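Local coordinates for putative glucose-6-phosphate 1-epimerase (Salmonella typhimurium, PDB 2HTA), which probably interconverts the alpha and beta anomers of glucose 6-phosphate and related hexose 6-phosphates as a mutarotase, at residues G111-N115 with L116-L120; V184-I187 with A188-K191. All coordinates share one frame; numbering follows the deposited sequence.

Contact 1 (G111-N115 with L116-L120); sequences GFARN and LPWAL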
loop_
_atom_site.group_PDB
_atom_site.type_symbol
_atom_site.label_atom_id
_atom_site.label_comp_id
_atom_site.label_asym_id
_atom_site.label_seq_id
_atom_site.Cartn_x
_atom_site.Cartn_y
_atom_site.Cartn_z
ATOM N N GLY A 111 4.801 -11.593 -3.014
ATOM C CA GLY A 111 5.217 -12.264 -1.784
ATOM C C GLY A 111 4.146 -13.020 -1.042
ATOM O O GLY A 111 3.151 -13.469 -1.644
ATOM N N PHE A 112 4.313 -13.137 0.273
ATOM C CA PHE A 112 3.307 -13.823 1.111
ATOM C C PHE A 112 2.947 -13.054 2.407
ATOM O O PHE A 112 2.019 -13.427 3.119
ATOM C CB PHE A 112 3.757 -15.258 1.413
ATOM C CG PHE A 112 5.083 -15.338 2.087
ATOM C CD1 PHE A 112 6.203 -15.725 1.359
ATOM C CD2 PHE A 112 5.237 -15.001 3.434
ATOM C CE1 PHE A 112 7.436 -15.827 1.974
ATOM C CE2 PHE A 112 6.488 -15.106 4.064
ATOM C CZ PHE A 112 7.607 -15.495 3.302
ATOM N N ALA A 113 3.684 -11.986 2.709
ATOM C CA ALA A 113 3.386 -11.230 3.962
ATOM C C ALA A 113 1.978 -10.626 4.000
ATOM O O ALA A 113 1.372 -10.529 5.065
ATOM C CB ALA A 113 4.446 -10.163 4.150
ATOM N N ARG A 114 1.422 -10.294 2.833
ATOM C CA ARG A 114 0.086 -9.648 2.751
ATOM C C ARG A 114 -1.029 -10.642 3.013
ATOM O O ARG A 114 -2.222 -10.280 3.120
ATOM C CB ARG A 114 -0.076 -8.948 1.407
ATOM C CG ARG A 114 -0.017 -9.896 0.165
ATOM C CD ARG A 114 -0.109 -9.035 -1.050
ATOM N NE ARG A 114 -0.145 -9.802 -2.285
ATOM C CZ ARG A 114 -0.802 -9.443 -3.369
ATOM N NH1 ARG A 114 -1.540 -8.330 -3.381
ATOM N NH2 ARG A 114 -0.753 -10.231 -4.466
ATOM N N ASN A 115 -0.659 -11.931 3.044
ATOM C CA ASN A 115 -1.646 -13.014 3.219
ATOM C C ASN A 115 -1.721 -13.566 4.637
ATOM O O ASN A 115 -2.678 -14.309 4.974
ATOM C CB ASN A 115 -1.314 -14.203 2.283
ATOM C CG ASN A 115 -1.198 -13.799 0.820
ATOM O OD1 ASN A 115 -0.104 -13.449 0.329
ATOM N ND2 ASN A 115 -2.321 -13.788 0.124
ATOM N N LEU A 116 -0.800 -13.183 5.496
ATOM C CA LEU A 116 -0.685 -13.784 6.840
ATOM C C LEU A 116 -1.080 -12.801 7.945
ATOM O O LEU A 116 -0.950 -11.592 7.753
ATOM C CB LEU A 116 0.765 -14.233 7.072
ATOM C CG LEU A 116 1.293 -15.271 6.079
ATOM C CD1 LEU A 116 2.811 -15.428 6.345
ATOM C CD2 LEU A 116 0.533 -16.610 6.307
ATOM N N PRO A 117 -1.555 -13.327 9.103
ATOM C CA PRO A 117 -1.917 -12.475 10.201
ATOM C C PRO A 117 -0.692 -11.939 10.897
ATOM O O PRO A 117 0.195 -12.719 11.281
ATOM C CB PRO A 117 -2.711 -13.415 11.129
ATOM C CG PRO A 117 -2.227 -14.857 10.763
ATOM C CD PRO A 117 -1.827 -14.763 9.364
ATOM N N TRP A 118 -0.647 -10.615 11.045
ATOM C CA TRP A 118 0.386 -9.927 11.866
ATOM C C TRP A 118 -0.161 -9.558 13.252
ATOM O O TRP A 118 -1.353 -9.310 13.425
ATOM C CB TRP A 118 0.838 -8.604 11.241
ATOM C CG TRP A 118 1.454 -8.673 9.858
ATOM C CD1 TRP A 118 0.981 -9.389 8.776
ATOM C CD2 TRP A 118 2.594 -7.936 9.390
ATOM N NE1 TRP A 118 1.776 -9.153 7.670
ATOM C CE2 TRP A 118 2.773 -8.266 8.005
ATOM C CE3 TRP A 118 3.497 -7.069 10.000
ATOM C CZ2 TRP A 118 3.802 -7.696 7.203
ATOM C CZ3 TRP A 118 4.534 -6.491 9.201
ATOM C CH2 TRP A 118 4.687 -6.820 7.828
ATOM N N ALA A 119 0.739 -9.445 14.214
ATOM C CA ALA A 119 0.330 -9.098 15.582
ATOM C C ALA A 119 0.415 -7.577 15.671
ATOM O O ALA A 119 1.286 -6.983 15.075
ATOM C CB ALA A 119 1.311 -9.769 16.596
ATOM N N LEU A 120 -0.489 -6.963 16.388
ATOM C CA LEU A 120 -0.291 -5.578 16.759
ATOM C C LEU A 120 0.535 -5.555 18.017
ATOM O O LEU A 120 0.052 -5.860 19.136
ATOM C CB LEU A 120 -1.648 -4.910 16.939
ATOM C CG LEU A 120 -1.657 -3.509 17.584
ATOM C CD1 LEU A 120 -0.916 -2.572 16.601
ATOM C CD2 LEU A 120 -3.066 -2.950 17.818
#
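The turn that carries the chain into strand 119-125 is held by Ala113, whose carbonyl receives the indole N-H of Trp118 from five residues further on. Trp118 NE1 lies 3.0 Å from Ala113 O, and the bond is almost straight, at 175° about the hydrogen. The oxygen sits at the indole's edge, practically in the ring plane, whereas the donor stands 37° above the plane of the Ala113 carbonyl. A second, weak bond reaches the same oxygen from Leu116 N at 3.5 Å. On the ring side, Trp118 CZ2 packs 4.0 Å from Ala113 CB; Leu136 of strand 130-137 and Leu152 of strand 151-158 join them, part of the beta-sandwich of the galactose mutarotase fold.

One step earlier, Asn115 N bonds to Phe112 O at 3.1 Å, so two turns overlap. Between them, Arg114 points its CB away from 116-120, and its NH2 bonds to Ser109 O; this arginine probably binds substrate, as in related enzymes. Leu116 CG rests 3.6 Å from Phe112 O, while its CD1 meets Phe112 CD2 at 3.8 Å, the two side chains crossing at a slant. A chi1 of 57° sets Phe112 CG between the backbone N and carbonyl carbon, which brings CD2 to that methyl, and Tyr145 meets the ring edge-to-face. Asn115 ND2 turns elsewhere, to Gly85 O.

Contact 2 (V184-I187 with A188-K191); sequences VGDI and ANVK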
loop_
_atom_site.group_PDB
_atom_site.type_symbol
_atom_site.label_atom_id
_atom_site.label_comp_id
_atom_site.label_asym_id
_atom_site.label_seq_id
_atom_site.Cartn_x
_atom_site.Cartn_y
_atom_site.Cartn_z
ATOM N N VAL A 184 -8.676 8.888 -6.274
ATOM C CA VAL A 184 -8.684 10.031 -7.201
ATOM C C VAL A 184 -10.098 10.277 -7.715
ATOM O O VAL A 184 -10.924 9.352 -7.745
ATOM C CB VAL A 184 -7.689 9.909 -8.401
ATOM C CG1 VAL A 184 -6.260 9.802 -7.883
ATOM C CG2 VAL A 184 -8.015 8.723 -9.307
ATOM N N GLY A 185 -10.376 11.513 -8.124
ATOM C CA GLY A 185 -11.734 11.809 -8.664
ATOM C C GLY A 185 -12.022 11.131 -9.977
ATOM O O GLY A 185 -13.108 10.535 -10.175
ATOM N N ASP A 186 -11.061 11.218 -10.886
ATOM C CA ASP A 186 -11.196 10.608 -12.197
ATOM C C ASP A 186 -9.846 10.337 -12.817
ATOM O O ASP A 186 -9.101 11.266 -13.158
ATOM C CB ASP A 186 -11.935 11.605 -13.082
ATOM C CG ASP A 186 -12.267 11.065 -14.461
ATOM O OD1 ASP A 186 -11.724 10.041 -14.913
ATOM O OD2 ASP A 186 -13.127 11.699 -15.090
ATOM N N ILE A 187 -9.557 9.071 -13.069
ATOM C CA ILE A 187 -8.224 8.709 -13.546
ATOM C C ILE A 187 -7.869 9.411 -14.877
ATOM O O ILE A 187 -6.701 9.683 -15.175
ATOM C CB ILE A 187 -8.123 7.181 -13.713
ATOM C CG1 ILE A 187 -6.716 6.760 -14.141
ATOM C CG2 ILE A 187 -9.156 6.693 -14.713
ATOM C CD1 ILE A 187 -5.621 6.940 -13.064
ATOM N N ALA A 188 -8.891 9.715 -15.675
ATOM C CA ALA A 188 -8.701 10.305 -16.987
ATOM C C ALA A 188 -8.066 11.683 -16.881
ATOM O O ALA A 188 -7.454 12.148 -17.835
ATOM C CB ALA A 188 -10.067 10.403 -17.752
ATOM N N ASN A 189 -8.194 12.372 -15.756
ATOM C CA ASN A 189 -7.463 13.635 -15.699
ATOM C C ASN A 189 -6.205 13.608 -14.820
ATOM O O ASN A 189 -5.518 14.635 -14.691
ATOM C CB ASN A 189 -8.341 14.833 -15.305
ATOM C CG ASN A 189 -8.920 14.705 -13.924
ATOM O OD1 ASN A 189 -8.190 14.523 -12.922
ATOM N ND2 ASN A 189 -10.241 14.803 -13.847
ATOM N N VAL A 190 -5.924 12.459 -14.212
ATOM C CA VAL A 190 -4.827 12.390 -13.236
ATOM C C VAL A 190 -3.498 12.484 -13.964
ATOM O O VAL A 190 -3.328 11.893 -15.008
ATOM C CB VAL A 190 -4.908 11.079 -12.409
ATOM C CG1 VAL A 190 -3.606 10.864 -11.625
ATOM C CG2 VAL A 190 -6.082 11.168 -11.475
ATOM N N LYS A 191 -2.581 13.286 -13.446
ATOM C CA LYS A 191 -1.187 13.126 -13.800
ATOM C C LYS A 191 -0.330 13.019 -12.543
ATOM O O LYS A 191 -0.656 13.594 -11.451
ATOM C CB LYS A 191 -0.703 14.227 -14.738
ATOM C CG LYS A 191 -0.796 15.600 -14.115
ATOM C CD LYS A 191 -0.773 16.724 -15.198
ATOM C CE LYS A 191 -0.950 18.088 -14.496
ATOM N NZ LYS A 191 -0.643 19.324 -15.350
HETATM O O HOH W 1 -8.893 12.848 -10.780
HETATM O O HOH W 2 -12.050 14.659 -16.058
HETATM O O HOH W 3 -4.552 10.538 -16.839
#
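Two backbone turns follow one another here, wound into a short 3-10 segment over 187-189: Asn189 N bonds to Asp186 O at 3.0 Å, and Val190 N bonds to Ile187 O at the same length. Asp186 accepts with its side chain as well. Its CG lies opposite its own N (chi1 -175°), which swings OD1 forward to take Ala188 N at 3.0 Å, from well above the carboxylate plane. This i to i+2 link is an Asx turn, laid over the backbone turn from the same residue, and it sits at the beginning of the 3-10 segment, between strand 172-183 and strand 191-193.

Waters bridge the polar groups. Water 1 accepts from Asp186 N at 2.7 Å and lies beside Asn189 OD1, while water 2 joins Asp186 OD2 to Asn189 ND2; that nitrogen also bonds to Thr239 OG1. Another water, water 3, sits 2.8 Å from Ile187 O and also near Val190 O.

Apolar contact gathers on Val190, whose CG2 lies 3.7 Å from Val184 CB and almost as close to both Val184 methyls, with the two side chains crossing at about a right angle. Ile235 of strand 232-237 touches both valines, and Val279 of strand 278-286 packs on Val184 and Ile187. Apart from these apolar neighbours, the CG2 methyl of Val190 also lies 3.5 Å from the carbonyl oxygen, O, of Asp186.

In the fold
From the N terminus, the chain passes strand 94-95 and reaches contact 1, which closes a turn just before strand 119-125, an outermost strand of the nine-stranded sheet. It then runs through that sheet and along strand 172-183, which holds the proposed active-site His179 and pairs with strand 94-95 in the other large sheet. Contact 2 turns the chain out of 172-183 toward strand 191-193, near the far edge of the nine-stranded sheet. Both thus lie on connections between the two sheets. They are in series, neither enclosing nor crossing the other, on opposite sides of the molecule's centre, with centres about 31 Å apart.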